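PDB 3QH6: CT296 from Chlamydia trachomatis, which is of unknown function but resembles Fe(II) 2-oxoglutarate-dependent enzymes in its structure. Local coordinates for residues K12-F15 against H20-F23; A5-E10 against A81-H86; Q99-I104 against G130-D135; V29-Q34 against V72-L77; L92-W97 against L105-D110. All coordinates share one frame; numbering follows the deposited sequence.

Contact 1. Residues K12-F15 against H20-F23; sequences KRYF and HILF
Ile21 packs by its two branches against neighbouring aromatic residues of the helix. Its CG2 methyl touches the ring of Phe15, 4.0 Å from CD2, while CB, CG1 and CD1 lie obliquely across Tyr14, CB being 4.1 Å from Tyr14 CD2. Ile21 CG1 stands anti to its own backbone N (chi1 180°), which sends the longer branch to Tyr14 and leaves CG2 for Phe15. The Tyr14 ring also brings its edge up to the backbone: Tyr14 CD2 is 3.4 Å from His20 O. That carbonyl and His20 N are buried without a hydrogen-bond partner. Polar contact runs through one water, 2.8 Å from Tyr14 OH and 3.0 Å from His20 NE2, which it meets in the plane of the imidazole. The pair joins helix 9-18 to strand 20-23, an outermost strand of the antiparallel sheet, hydrogen-bonded to strand 125-128 through Ile21 and Phe23. Phe15 also packs on Leu84 and Thr85 of helix 77-85.

Contact 2. Residues A5-E10 against A81-H86; sequences AVLHLE and AAELTH
Leu7 N donates to a water 2.8 Å away, and the same water donates to Glu83 OE1 at 3.0 Å, so one solvent molecule ties the backbone to the carboxylate across the contact. The other oxygen, Glu83 OE2, forms a salt bridge to Lys12 on helix 9-18. With both oxygens engaged, the carboxylate is probably held in a fixed rotation. Glu83 runs out fully extended, CG anti to the backbone N (chi1 -173°), and meets Leu7 coming from the opposite direction. Leu7 CD1 lies against the side chain from CB to the carboxylate, 3.5 Å from Glu83 OE1, and also sits 4.0 Å from Leu84 CG. This joins the lead-in to helix 9-18 with the C-terminal turn of helix 77-85. His8 is the N-cap of the first helix, its ND1 accepting from Glu10 N at 3.0 Å. The second helix closes in a Schellman motif with positive phi at His86, although its bond from His86 N to Glu83 O is weak. In that last turn Ala81 O accepts from Thr85 N and, on the opposite face of its carbonyl plane, from Thr85 OG1 at 2.8 Å. Leu84 packs further on Phe127 of strand 125-128.

Contact 3. Residues Q99-I104 against G130-D135; sequences QKQEEI and GEYPQD
The Tyr132 ring has the CD1 methyl of Ile104 centred over one face, a CH-pi contact with CD1 3.8 Å from the ring centroid and only 14° off the normal. The end of the Gln101 side chain comes to the ring edge near Tyr132 CE2 and CD2, its amide plane turned 87° from the ring. Ile104 reaches over the ring because CG1 stands anti to the carbonyl carbon (chi1 -54°). Its other branch, CG2, lies 3.8 Å from Tyr132 CB, so the isoleucine follows the tyrosine from its first carbon to the ring. The Gln101 amide also meets that of Gln134, the two planes steeply turned against each other.

A water bridges the backbones beside this packing, donating to Ile104 O at 2.9 Å and accepting from Tyr132 N at 2.8 Å. Within 99-104 the turn is braced: Glu103 OE1 accepts from Gln99 N at 2.9 Å, nearly along its C-O axis, and from Lys100 N at 3.2 Å, from above the carboxylate plane. The phenol end of Tyr132 is held elsewhere, by a hydrogen bond from OH to Phe137 O, and its ring meets Phe128 edge-to-face. Two loops, one containing the 3-10 turn 101-103 and the other following strand 125-128, thus meet through the CH-pi contact and the bridging water, with Leu114 of strand 111-116 touching both Ile104 and Tyr132: plain loop-to-loop packing on the antiparallel sheet.

Contact 4. Residues V29-Q34 against V72-L77; sequences VSDCKQ and VKRVRL
Asp31 and Arg74 face each other as a salt bridge without a hydrogen bond. Asp31 OD2 is 3.8 Å from Arg74 NH1, long for such a pair, and the oxygen lies well out of the guanidinium plane, so no N-H points at it. The attraction is one of charge alone and is probably weak, since this is a surface contact. The two side chains cross at about a right angle, with carboxylate and guanidinium planes 54° apart. The arginine chain bends at chi3 (66°), and it is the tip nitrogen NH1 that this brings nearest to the carboxylate.

The pair spans helix 29-42 and the end of helix 66-75, which are well separated here: Asp31 CA and Arg74 CA, the closest across the segments, are 10.3 Å apart. Helix 66-75 stops in a Schellman motif, with Arg76 as the C-prime residue at positive phi. Leu77 N bonds to Val72 O at 2.9 Å, while Arg76 N to Lys73 O, at 3.3 Å, is weak. Arg76 is at the same time the N-cap position of helix 77-85, so a single residue separates the two helices. Beside the salt bridge, on the side of the sheet, Val75 packs on Pro28, just ahead of helix 29-42, and Leu77 packs on Leu148 and Phe150 of strand 145-151.

Contact 5. Residues L92-W97 against L105-D110; sequences LVRDLW and LFDDCD
Strand 92-97 faces the irregular segment 105-110 with no backbone hydrogen bond between them, and the connection is made by side chains, chiefly Arg94 and Asp107. Arg94 presents the side of its guanidinium that carries NE and NH2, and each nitrogen takes one carboxylate oxygen: NE to Asp107 OD2 at 2.8 Å and NH2 to Asp107 OD1 at 2.9 Å. Both oxygens use their syn lone pairs, and the two groups lie nearly coplanar, 18° apart, a bidentate side-on salt bridge. A bend at chi3 (-69°) in Arg94 turns NE to the acid, and Val93 CG2 lies 3.5 Å above one face of the Arg94 guanidinium, toward its rim.

Asp107 OD1 has a second donor. Its anti lone pair accepts from Cys109 N at 2.9 Å, closing an Asx turn that shapes the loop and, with the arginine, fixes the rotation of the carboxylate. Cys109 CB comes within 3.9 Å of Arg94 NH2. A water accepts from Arg94 NH2 at 3.3 Å and donates to Asp108 OD1, which also binds a tetraethylene glycol probably left from crystallisation. Arg149 adds a long, weak ion pair to Asp107. Strand 91-98 is an outermost strand of the sheet, hydrogen-bonded to strand 145-151 through Val93, Arg94 and Leu96, while Leu92 packs on helix 66-75 and Trp97 on helix 29-42.

Contacts 1 and 2 share helix 9-18 and touch, with Phe23 packing on Leu7. Contacts 3 and 5 touch as well, Leu96 meeting the backbone of Glu103 and Phe106 lying against Gly130 and Glu131. Contacts 1, 2, 3 and 5 are partly buried: aromatic and aliphatic groups dominate contacts 1 and 3, in contact 2 a leucine lies against a glutamate chain and a second leucine, and contact 5 relies on a bidentate ion pair. Contact 4 is the surface case, a long salt bridge between helices, charge alone with no hydrogen bond, on the opposite side of the chain's centre from contacts 3 and 5. Every contact but contact 4 has a water bridging its two segments.

Contact 1. Residues K12-F15 against H20-F23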
# COMPACT_ATOMS: atom_id res chain seq x y z
N LYS A 12 -0.01 -0.35 -16.65
CA LYS A 12 -1.48 -0.36 -16.74
C LYS A 12 -1.97 -1.67 -17.32
O LYS A 12 -2.96 -2.28 -16.84
CB LYS A 12 -2.01 0.83 -17.57
CG LYS A 12 -1.83 2.23 -16.94
CD LYS A 12 -2.04 3.31 -18.01
CE LYS A 12 -1.71 4.71 -17.51
NZ LYS A 12 -2.95 5.53 -17.39
N ARG A 13 -1.29 -2.15 -18.36
CA ARG A 13 -1.72 -3.37 -19.04
C ARG A 13 -1.57 -4.56 -18.14
O ARG A 13 -2.41 -5.43 -18.16
CB ARG A 13 -0.90 -3.58 -20.32
CG ARG A 13 -1.24 -2.55 -21.37
CD ARG A 13 -0.36 -2.67 -22.63
NE ARG A 13 -1.01 -1.96 -23.73
CZ ARG A 13 -0.42 -1.63 -24.88
NH1 ARG A 13 0.86 -1.92 -25.09
NH2 ARG A 13 -1.12 -1.00 -25.81
N TYR A 14 -0.51 -4.59 -17.33
CA TYR A 14 -0.33 -5.71 -16.41
C TYR A 14 -1.48 -5.72 -15.39
O TYR A 14 -2.08 -6.76 -15.11
CB TYR A 14 1.03 -5.62 -15.69
CG TYR A 14 1.40 -6.90 -14.95
CD1 TYR A 14 2.11 -7.90 -15.60
CD2 TYR A 14 0.99 -7.12 -13.63
CE1 TYR A 14 2.44 -9.06 -14.95
CE2 TYR A 14 1.32 -8.31 -12.97
CZ TYR A 14 2.05 -9.27 -13.65
OH TYR A 14 2.39 -10.45 -13.03
N PHE A 15 -1.81 -4.54 -14.85
CA PHE A 15 -2.87 -4.43 -13.84
C PHE A 15 -4.24 -4.81 -14.46
O PHE A 15 -5.09 -5.50 -13.83
CB PHE A 15 -2.88 -3.02 -13.27
CG PHE A 15 -3.95 -2.81 -12.23
CD1 PHE A 15 -5.16 -2.27 -12.59
CD2 PHE A 15 -3.74 -3.20 -10.92
CE1 PHE A 15 -6.16 -2.10 -11.62
CE2 PHE A 15 -4.73 -3.03 -9.95
CZ PHE A 15 -5.93 -2.49 -10.31
N HIS A 20 -3.73 -6.90 -10.39
CA HIS A 20 -2.84 -6.43 -9.38
C HIS A 20 -1.55 -6.09 -10.12
O HIS A 20 -1.34 -6.54 -11.26
CB HIS A 20 -2.54 -7.50 -8.31
CG HIS A 20 -1.80 -8.70 -8.84
ND1 HIS A 20 -2.43 -9.90 -9.13
CD2 HIS A 20 -0.49 -8.89 -9.13
CE1 HIS A 20 -1.54 -10.76 -9.60
NE2 HIS A 20 -0.36 -10.18 -9.60
N ILE A 21 -0.70 -5.35 -9.45
CA ILE A 21 0.67 -5.15 -9.95
C ILE A 21 1.57 -4.86 -8.76
O ILE A 21 1.23 -4.05 -7.87
CB ILE A 21 0.73 -4.02 -11.01
CG1 ILE A 21 2.16 -3.82 -11.50
CG2 ILE A 21 0.18 -2.69 -10.46
CD1 ILE A 21 2.27 -2.94 -12.79
N LEU A 22 2.73 -5.50 -8.75
CA LEU A 22 3.70 -5.35 -7.67
C LEU A 22 4.85 -4.47 -8.10
O LEU A 22 5.43 -4.72 -9.16
CB LEU A 22 4.27 -6.77 -7.35
CG LEU A 22 5.41 -6.80 -6.33
CD1 LEU A 22 4.98 -6.21 -5.00
CD2 LEU A 22 5.93 -8.23 -6.11
N PHE A 23 5.21 -3.46 -7.29
CA PHE A 23 6.34 -2.55 -7.61
C PHE A 23 7.42 -2.63 -6.57
O PHE A 23 7.15 -2.45 -5.38
CB PHE A 23 5.87 -1.07 -7.65
CG PHE A 23 5.07 -0.71 -8.86
CD1 PHE A 23 3.70 -0.62 -8.81
CD2 PHE A 23 5.70 -0.42 -10.05
CE1 PHE A 23 2.97 -0.30 -9.94
CE2 PHE A 23 4.96 -0.10 -11.16
CZ PHE A 23 3.62 -0.02 -11.11
O HOH W 1 2.53 -10.63 -10.28

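Contact 2. Residues A5-E10 against A81-H86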
# COMPACT_ATOMS: atom_id res chain seq x y z
N ALA A 5 8.11 9.45 -9.96
CA ALA A 5 7.68 8.12 -10.42
C ALA A 5 6.48 8.29 -11.38
O ALA A 5 5.56 9.07 -11.12
CB ALA A 5 7.29 7.27 -9.22
N VAL A 6 6.49 7.58 -12.49
CA VAL A 6 5.44 7.71 -13.49
C VAL A 6 5.03 6.33 -13.99
O VAL A 6 5.89 5.52 -14.30
CB VAL A 6 5.97 8.57 -14.65
CG1 VAL A 6 5.08 8.54 -15.82
CG2 VAL A 6 6.15 10.02 -14.17
N LEU A 7 3.74 6.04 -14.00
CA LEU A 7 3.25 4.77 -14.56
C LEU A 7 3.50 4.68 -16.06
O LEU A 7 3.32 5.65 -16.78
CB LEU A 7 1.74 4.65 -14.33
CG LEU A 7 1.33 4.24 -12.93
CD1 LEU A 7 -0.21 4.38 -12.76
CD2 LEU A 7 1.78 2.81 -12.68
N HIS A 8 3.89 3.50 -16.53
CA HIS A 8 4.03 3.26 -17.96
C HIS A 8 2.78 2.49 -18.44
O HIS A 8 2.17 1.73 -17.68
CB HIS A 8 5.30 2.45 -18.22
CG HIS A 8 5.67 2.33 -19.66
ND1 HIS A 8 5.25 1.28 -20.45
CD2 HIS A 8 6.45 3.11 -20.45
CE1 HIS A 8 5.73 1.43 -21.67
NE2 HIS A 8 6.48 2.53 -21.69
N LEU A 9 2.41 2.69 -19.70
CA LEU A 9 1.31 1.92 -20.31
C LEU A 9 1.40 0.41 -20.02
O LEU A 9 0.38 -0.28 -19.85
CB LEU A 9 1.31 2.18 -21.81
CG LEU A 9 0.25 1.42 -22.60
CD1 LEU A 9 -1.12 1.74 -22.01
CD2 LEU A 9 0.33 1.77 -24.08
N GLU A 10 2.61 -0.13 -19.90
CA GLU A 10 2.70 -1.58 -19.68
C GLU A 10 2.40 -1.97 -18.25
O GLU A 10 2.01 -3.12 -17.98
CB GLU A 10 4.10 -2.09 -20.06
CG GLU A 10 4.40 -2.09 -21.56
CD GLU A 10 3.45 -2.97 -22.39
OE1 GLU A 10 2.94 -4.00 -21.87
OE2 GLU A 10 3.21 -2.64 -23.57
N ALA A 81 -3.33 4.89 -7.78
CA ALA A 81 -4.47 3.97 -7.69
C ALA A 81 -5.61 4.41 -8.61
O ALA A 81 -6.24 3.58 -9.29
CB ALA A 81 -4.97 3.90 -6.24
N ALA A 82 -5.88 5.71 -8.66
CA ALA A 82 -6.99 6.19 -9.48
C ALA A 82 -6.63 5.96 -10.94
O ALA A 82 -7.48 5.59 -11.74
CB ALA A 82 -7.23 7.70 -9.22
N GLU A 83 -5.36 6.19 -11.28
CA GLU A 83 -4.92 6.00 -12.67
C GLU A 83 -5.06 4.54 -13.16
O GLU A 83 -5.52 4.27 -14.26
CB GLU A 83 -3.45 6.48 -12.82
CG GLU A 83 -2.97 6.48 -14.25
CD GLU A 83 -1.67 7.26 -14.43
OE1 GLU A 83 -1.11 7.74 -13.40
OE2 GLU A 83 -1.21 7.37 -15.59
N LEU A 84 -4.65 3.60 -12.31
CA LEU A 84 -4.72 2.18 -12.61
C LEU A 84 -6.17 1.69 -12.75
O LEU A 84 -6.44 0.80 -13.56
CB LEU A 84 -4.06 1.36 -11.50
CG LEU A 84 -2.53 1.40 -11.52
CD1 LEU A 84 -1.94 0.93 -10.19
CD2 LEU A 84 -1.98 0.56 -12.74
N THR A 85 -7.07 2.29 -11.96
CA THR A 85 -8.46 1.86 -11.92
C THR A 85 -9.38 2.69 -12.81
O THR A 85 -10.59 2.42 -12.87
CB THR A 85 -9.00 1.84 -10.49
OG1 THR A 85 -8.90 3.15 -9.88
CG2 THR A 85 -8.22 0.86 -9.67
N HIS A 86 -8.81 3.65 -13.53
CA HIS A 86 -9.61 4.60 -14.34
C HIS A 86 -10.71 5.30 -13.56
O HIS A 86 -11.83 5.47 -14.06
CB HIS A 86 -10.22 3.91 -15.56
CG HIS A 86 -9.21 3.50 -16.59
ND1 HIS A 86 -9.55 3.20 -17.89
CD2 HIS A 86 -7.87 3.33 -16.50
CE1 HIS A 86 -8.46 2.87 -18.56
NE2 HIS A 86 -7.42 2.94 -17.74
O HOH W 2 1.90 8.14 -13.59

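Contact 3. Residues Q99-I104 against G130-D135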
# COMPACT_ATOMS: atom_id res chain seq x y z
N GLN A 99 0.85 -8.03 10.63
CA GLN A 99 2.06 -8.83 10.80
C GLN A 99 2.10 -10.01 9.79
O GLN A 99 3.16 -10.45 9.37
CB GLN A 99 2.13 -9.35 12.24
CG GLN A 99 2.94 -10.63 12.43
CD GLN A 99 4.33 -10.53 11.84
OE1 GLN A 99 5.04 -9.54 12.05
NE2 GLN A 99 4.73 -11.55 11.08
N LYS A 100 0.93 -10.50 9.39
CA LYS A 100 0.82 -11.71 8.55
C LYS A 100 -0.17 -11.46 7.40
O LYS A 100 -1.15 -10.73 7.58
CB LYS A 100 0.30 -12.88 9.39
CG LYS A 100 0.87 -12.93 10.80
CD LYS A 100 0.37 -14.14 11.58
CE LYS A 100 1.31 -14.49 12.72
NZ LYS A 100 2.65 -14.93 12.22
N GLN A 101 0.04 -12.08 6.25
CA GLN A 101 -0.80 -11.77 5.10
C GLN A 101 -2.23 -12.30 5.27
O GLN A 101 -3.15 -11.80 4.63
CB GLN A 101 -0.20 -12.26 3.77
CG GLN A 101 -0.32 -13.73 3.48
CD GLN A 101 -0.08 -14.02 2.01
OE1 GLN A 101 1.01 -13.77 1.49
NE2 GLN A 101 -1.11 -14.51 1.33
N GLU A 102 -2.40 -13.28 6.16
CA GLU A 102 -3.69 -13.88 6.41
C GLU A 102 -4.64 -12.88 7.05
O GLU A 102 -5.86 -13.10 7.11
CB GLU A 102 -3.52 -15.09 7.34
CG GLU A 102 -2.86 -16.30 6.68
CD GLU A 102 -1.34 -16.17 6.54
OE1 GLU A 102 -0.73 -15.33 7.24
OE2 GLU A 102 -0.75 -16.91 5.72
N GLU A 103 -4.08 -11.77 7.53
CA GLU A 103 -4.86 -10.76 8.26
C GLU A 103 -5.54 -9.81 7.28
O GLU A 103 -6.45 -9.04 7.63
CB GLU A 103 -3.93 -10.02 9.24
CG GLU A 103 -3.56 -10.88 10.45
CD GLU A 103 -2.48 -10.27 11.33
OE1 GLU A 103 -1.73 -9.39 10.86
OE2 GLU A 103 -2.38 -10.68 12.51
N ILE A 104 -5.13 -9.90 6.02
CA ILE A 104 -5.67 -9.04 4.98
C ILE A 104 -6.92 -9.68 4.43
O ILE A 104 -6.85 -10.60 3.61
CB ILE A 104 -4.66 -8.92 3.82
CG1 ILE A 104 -3.30 -8.46 4.34
CG2 ILE A 104 -5.19 -7.98 2.73
CD1 ILE A 104 -2.22 -8.42 3.27
N GLY A 130 -10.14 -6.39 -4.77
CA GLY A 130 -10.72 -7.64 -4.26
C GLY A 130 -9.85 -8.32 -3.22
O GLY A 130 -9.14 -7.68 -2.47
N GLU A 131 -9.91 -9.64 -3.16
CA GLU A 131 -9.13 -10.42 -2.17
C GLU A 131 -7.62 -10.30 -2.43
O GLU A 131 -7.19 -10.19 -3.57
CB GLU A 131 -9.55 -11.90 -2.23
CG GLU A 131 -11.09 -12.07 -2.05
CD GLU A 131 -11.45 -13.11 -1.02
OE1 GLU A 131 -10.59 -13.97 -0.71
OE2 GLU A 131 -12.60 -13.07 -0.51
N TYR A 132 -6.84 -10.35 -1.36
CA TYR A 132 -5.39 -10.33 -1.49
C TYR A 132 -4.93 -11.49 -2.37
O TYR A 132 -5.35 -12.64 -2.14
CB TYR A 132 -4.72 -10.40 -0.10
CG TYR A 132 -3.24 -10.16 -0.15
CD1 TYR A 132 -2.75 -8.88 -0.38
CD2 TYR A 132 -2.33 -11.19 0.06
CE1 TYR A 132 -1.41 -8.64 -0.42
CE2 TYR A 132 -0.97 -10.95 0.02
CZ TYR A 132 -0.52 -9.67 -0.23
OH TYR A 132 0.82 -9.38 -0.28
N PRO A 133 -4.09 -11.21 -3.38
CA PRO A 133 -3.69 -12.27 -4.32
C PRO A 133 -2.63 -13.19 -3.76
O PRO A 133 -1.61 -12.74 -3.22
CB PRO A 133 -3.13 -11.48 -5.52
CG PRO A 133 -2.70 -10.23 -4.97
CD PRO A 133 -3.65 -9.89 -3.85
N GLN A 134 -2.87 -14.48 -3.93
CA GLN A 134 -1.97 -15.50 -3.42
C GLN A 134 -0.79 -15.70 -4.37
O GLN A 134 -0.92 -15.57 -5.60
CB GLN A 134 -2.74 -16.81 -3.20
CG GLN A 134 -3.86 -16.69 -2.17
CD GLN A 134 -3.37 -16.23 -0.81
OE1 GLN A 134 -3.67 -15.12 -0.35
NE2 GLN A 134 -2.61 -17.09 -0.14
N ASP A 135 0.37 -15.99 -3.79
CA ASP A 135 1.58 -16.26 -4.56
C ASP A 135 2.01 -15.08 -5.42
O ASP A 135 2.48 -15.27 -6.54
CB ASP A 135 1.39 -17.50 -5.44
O HOH W 3 -8.33 -10.56 1.06

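Contact 4. Residues V29-Q34 against V72-L77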
# COMPACT_ATOMS: atom_id res chain seq x y z
N VAL A 29 12.35 3.74 1.51
CA VAL A 29 12.55 2.77 2.59
C VAL A 29 12.66 3.42 3.96
O VAL A 29 12.23 2.83 4.96
CB VAL A 29 13.78 1.90 2.30
CG1 VAL A 29 14.27 1.21 3.58
CG2 VAL A 29 13.46 0.89 1.20
N SER A 30 13.22 4.63 4.03
CA SER A 30 13.40 5.34 5.31
C SER A 30 12.08 5.84 5.88
O SER A 30 11.87 5.81 7.09
CB SER A 30 14.37 6.51 5.14
OG SER A 30 14.07 7.26 3.97
N ASP A 31 11.19 6.31 5.01
CA ASP A 31 9.84 6.66 5.43
C ASP A 31 9.07 5.44 5.94
O ASP A 31 8.31 5.56 6.90
CB ASP A 31 9.07 7.31 4.29
CG ASP A 31 9.59 8.70 3.95
OD1 ASP A 31 10.26 9.31 4.82
OD2 ASP A 31 9.33 9.17 2.82
N CYS A 32 9.25 4.29 5.31
CA CYS A 32 8.57 3.08 5.80
C CYS A 32 9.04 2.63 7.19
O CYS A 32 8.22 2.34 8.05
CB CYS A 32 8.68 1.92 4.81
SG CYS A 32 7.87 2.29 3.28
N LYS A 33 10.35 2.55 7.40
CA LYS A 33 10.89 2.17 8.72
C LYS A 33 10.51 3.15 9.84
O LYS A 33 10.27 2.74 10.97
CB LYS A 33 12.42 2.08 8.67
CG LYS A 33 12.97 1.19 7.57
CD LYS A 33 12.58 -0.27 7.76
CE LYS A 33 13.42 -1.17 6.87
NZ LYS A 33 14.85 -1.15 7.26
N GLN A 34 10.49 4.45 9.52
CA GLN A 34 10.09 5.45 10.50
C GLN A 34 8.64 5.21 10.93
O GLN A 34 8.35 5.15 12.12
CB GLN A 34 10.28 6.87 9.97
N VAL A 72 1.06 8.33 1.71
CA VAL A 72 0.05 8.22 0.65
C VAL A 72 0.18 9.43 -0.27
O VAL A 72 0.23 9.30 -1.50
CB VAL A 72 -1.39 8.19 1.25
CG1 VAL A 72 -2.43 8.45 0.16
CG2 VAL A 72 -1.63 6.88 1.96
N LYS A 73 0.27 10.60 0.33
CA LYS A 73 0.29 11.85 -0.45
C LYS A 73 1.63 12.12 -1.14
O LYS A 73 1.66 12.62 -2.26
CB LYS A 73 -0.00 13.03 0.47
CG LYS A 73 -1.40 12.98 1.12
CD LYS A 73 -2.48 13.17 0.08
CE LYS A 73 -3.78 13.62 0.70
NZ LYS A 73 -4.52 12.48 1.27
N ARG A 74 2.73 11.84 -0.47
CA ARG A 74 4.03 12.21 -1.03
C ARG A 74 4.50 11.18 -2.03
O ARG A 74 5.35 11.47 -2.87
CB ARG A 74 5.08 12.39 0.06
CG ARG A 74 4.74 13.51 1.06
CD ARG A 74 5.74 13.54 2.21
NE ARG A 74 7.08 13.92 1.73
CZ ARG A 74 8.21 13.56 2.30
NH1 ARG A 74 8.20 12.77 3.36
NH2 ARG A 74 9.37 14.00 1.81
N VAL A 75 3.97 9.96 -1.94
CA VAL A 75 4.29 8.95 -2.96
C VAL A 75 3.19 8.94 -4.04
O VAL A 75 3.34 8.31 -5.07
CB VAL A 75 4.51 7.57 -2.31
CG1 VAL A 75 4.86 6.52 -3.35
CG2 VAL A 75 5.63 7.68 -1.27
N ARG A 76 2.11 9.69 -3.79
CA ARG A 76 0.98 9.82 -4.74
C ARG A 76 0.25 8.50 -4.97
O ARG A 76 -0.29 8.27 -6.06
CB ARG A 76 1.42 10.42 -6.08
CG ARG A 76 2.22 11.71 -5.92
CD ARG A 76 2.63 12.28 -7.25
NE ARG A 76 1.51 12.77 -8.05
CZ ARG A 76 0.95 12.12 -9.07
NH1 ARG A 76 1.39 10.92 -9.44
NH2 ARG A 76 -0.06 12.68 -9.74
N LEU A 77 0.21 7.66 -3.95
CA LEU A 77 -0.52 6.40 -4.01
C LEU A 77 -1.98 6.59 -4.38
O LEU A 77 -2.55 5.74 -5.05
CB LEU A 77 -0.46 5.67 -2.66
CG LEU A 77 0.93 5.25 -2.20
CD1 LEU A 77 0.85 4.41 -0.94
CD2 LEU A 77 1.66 4.47 -3.33

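Contact 5. Residues L92-W97 against L105-D110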
# COMPACT_ATOMS: atom_id res chain seq x y z
N LEU A 92 -7.85 7.68 0.70
CA LEU A 92 -7.68 6.67 1.74
C LEU A 92 -8.89 6.68 2.67
O LEU A 92 -9.23 7.74 3.20
CB LEU A 92 -6.40 6.96 2.53
CG LEU A 92 -6.08 5.95 3.63
CD1 LEU A 92 -5.64 4.64 3.04
CD2 LEU A 92 -4.98 6.50 4.57
N VAL A 93 -9.53 5.53 2.87
CA VAL A 93 -10.72 5.44 3.73
C VAL A 93 -10.50 4.50 4.92
O VAL A 93 -11.13 4.66 5.96
CB VAL A 93 -11.98 5.01 2.93
CG1 VAL A 93 -12.37 6.11 1.93
CG2 VAL A 93 -11.79 3.62 2.21
N ARG A 94 -9.62 3.51 4.77
CA ARG A 94 -9.39 2.54 5.85
C ARG A 94 -7.97 2.05 5.75
O ARG A 94 -7.39 2.07 4.66
CB ARG A 94 -10.33 1.33 5.70
CG ARG A 94 -11.80 1.65 5.99
CD ARG A 94 -12.69 0.39 5.81
NE ARG A 94 -12.79 -0.01 4.41
CZ ARG A 94 -13.57 0.60 3.52
NH1 ARG A 94 -14.29 1.65 3.89
NH2 ARG A 94 -13.62 0.18 2.26
N ASP A 95 -7.40 1.59 6.86
CA ASP A 95 -6.11 0.92 6.76
C ASP A 95 -5.95 -0.16 7.85
O ASP A 95 -6.76 -0.26 8.76
CB ASP A 95 -4.98 1.95 6.79
CG ASP A 95 -4.69 2.46 8.16
OD1 ASP A 95 -4.56 1.62 9.08
OD2 ASP A 95 -4.61 3.69 8.31
N LEU A 96 -4.94 -1.01 7.73
CA LEU A 96 -4.71 -2.02 8.76
C LEU A 96 -3.23 -2.32 8.78
O LEU A 96 -2.64 -2.61 7.75
CB LEU A 96 -5.50 -3.31 8.46
CG LEU A 96 -5.37 -4.48 9.45
CD1 LEU A 96 -6.04 -4.19 10.78
CD2 LEU A 96 -5.96 -5.76 8.86
N TRP A 97 -2.63 -2.27 9.96
CA TRP A 97 -1.22 -2.62 10.08
C TRP A 97 -1.16 -4.11 10.37
O TRP A 97 -1.69 -4.56 11.37
CB TRP A 97 -0.64 -1.82 11.23
CG TRP A 97 0.80 -2.13 11.49
CD1 TRP A 97 1.76 -2.36 10.57
CD2 TRP A 97 1.43 -2.20 12.77
NE1 TRP A 97 2.98 -2.58 11.20
CE2 TRP A 97 2.79 -2.49 12.56
CE3 TRP A 97 0.97 -2.06 14.08
CZ2 TRP A 97 3.69 -2.65 13.60
CZ3 TRP A 97 1.86 -2.21 15.12
CH2 TRP A 97 3.21 -2.50 14.87
N LEU A 105 -8.08 -9.22 4.88
CA LEU A 105 -9.33 -9.88 4.46
C LEU A 105 -9.98 -9.12 3.31
O LEU A 105 -9.50 -8.07 2.93
CB LEU A 105 -10.29 -9.95 5.64
CG LEU A 105 -9.61 -10.49 6.89
CD1 LEU A 105 -10.51 -10.36 8.12
CD2 LEU A 105 -9.24 -11.92 6.62
N PHE A 106 -11.07 -9.65 2.76
CA PHE A 106 -11.75 -8.96 1.66
C PHE A 106 -12.24 -7.55 2.05
O PHE A 106 -12.81 -7.34 3.12
CB PHE A 106 -12.96 -9.81 1.16
CG PHE A 106 -13.74 -9.15 0.04
CD1 PHE A 106 -13.23 -9.13 -1.24
CD2 PHE A 106 -14.97 -8.57 0.26
CE1 PHE A 106 -13.93 -8.52 -2.27
CE2 PHE A 106 -15.67 -7.97 -0.77
CZ PHE A 106 -15.13 -7.95 -2.06
N ASP A 107 -12.06 -6.60 1.13
CA ASP A 107 -12.60 -5.25 1.27
C ASP A 107 -13.06 -4.86 -0.13
O ASP A 107 -12.37 -5.13 -1.11
CB ASP A 107 -11.51 -4.29 1.78
CG ASP A 107 -12.03 -2.89 2.09
OD1 ASP A 107 -12.42 -2.18 1.14
OD2 ASP A 107 -11.98 -2.47 3.27
N ASP A 108 -14.24 -4.25 -0.23
CA ASP A 108 -14.82 -4.00 -1.55
C ASP A 108 -14.41 -2.64 -2.13
O ASP A 108 -14.99 -2.21 -3.15
CB ASP A 108 -16.37 -4.12 -1.51
CG ASP A 108 -17.04 -2.99 -0.75
OD1 ASP A 108 -16.34 -2.26 -0.01
OD2 ASP A 108 -18.28 -2.83 -0.87
N CYS A 109 -13.39 -1.99 -1.55
CA CYS A 109 -12.93 -0.68 -2.06
C CYS A 109 -12.46 -0.74 -3.53
O CYS A 109 -12.19 -1.81 -4.06
CB CYS A 109 -11.81 -0.10 -1.17
SG CYS A 109 -10.27 -1.12 -1.18
N ASP A 110 -12.37 0.41 -4.19
CA ASP A 110 -11.94 0.46 -5.59
C ASP A 110 -10.56 -0.17 -5.76
O ASP A 110 -10.31 -0.89 -6.72
CB ASP A 110 -11.91 1.91 -6.10
CG ASP A 110 -13.27 2.57 -6.06
OD1 ASP A 110 -13.81 2.73 -4.95
OD2 ASP A 110 -13.78 2.95 -7.14
O HOH W 4 -15.93 0.59 -0.04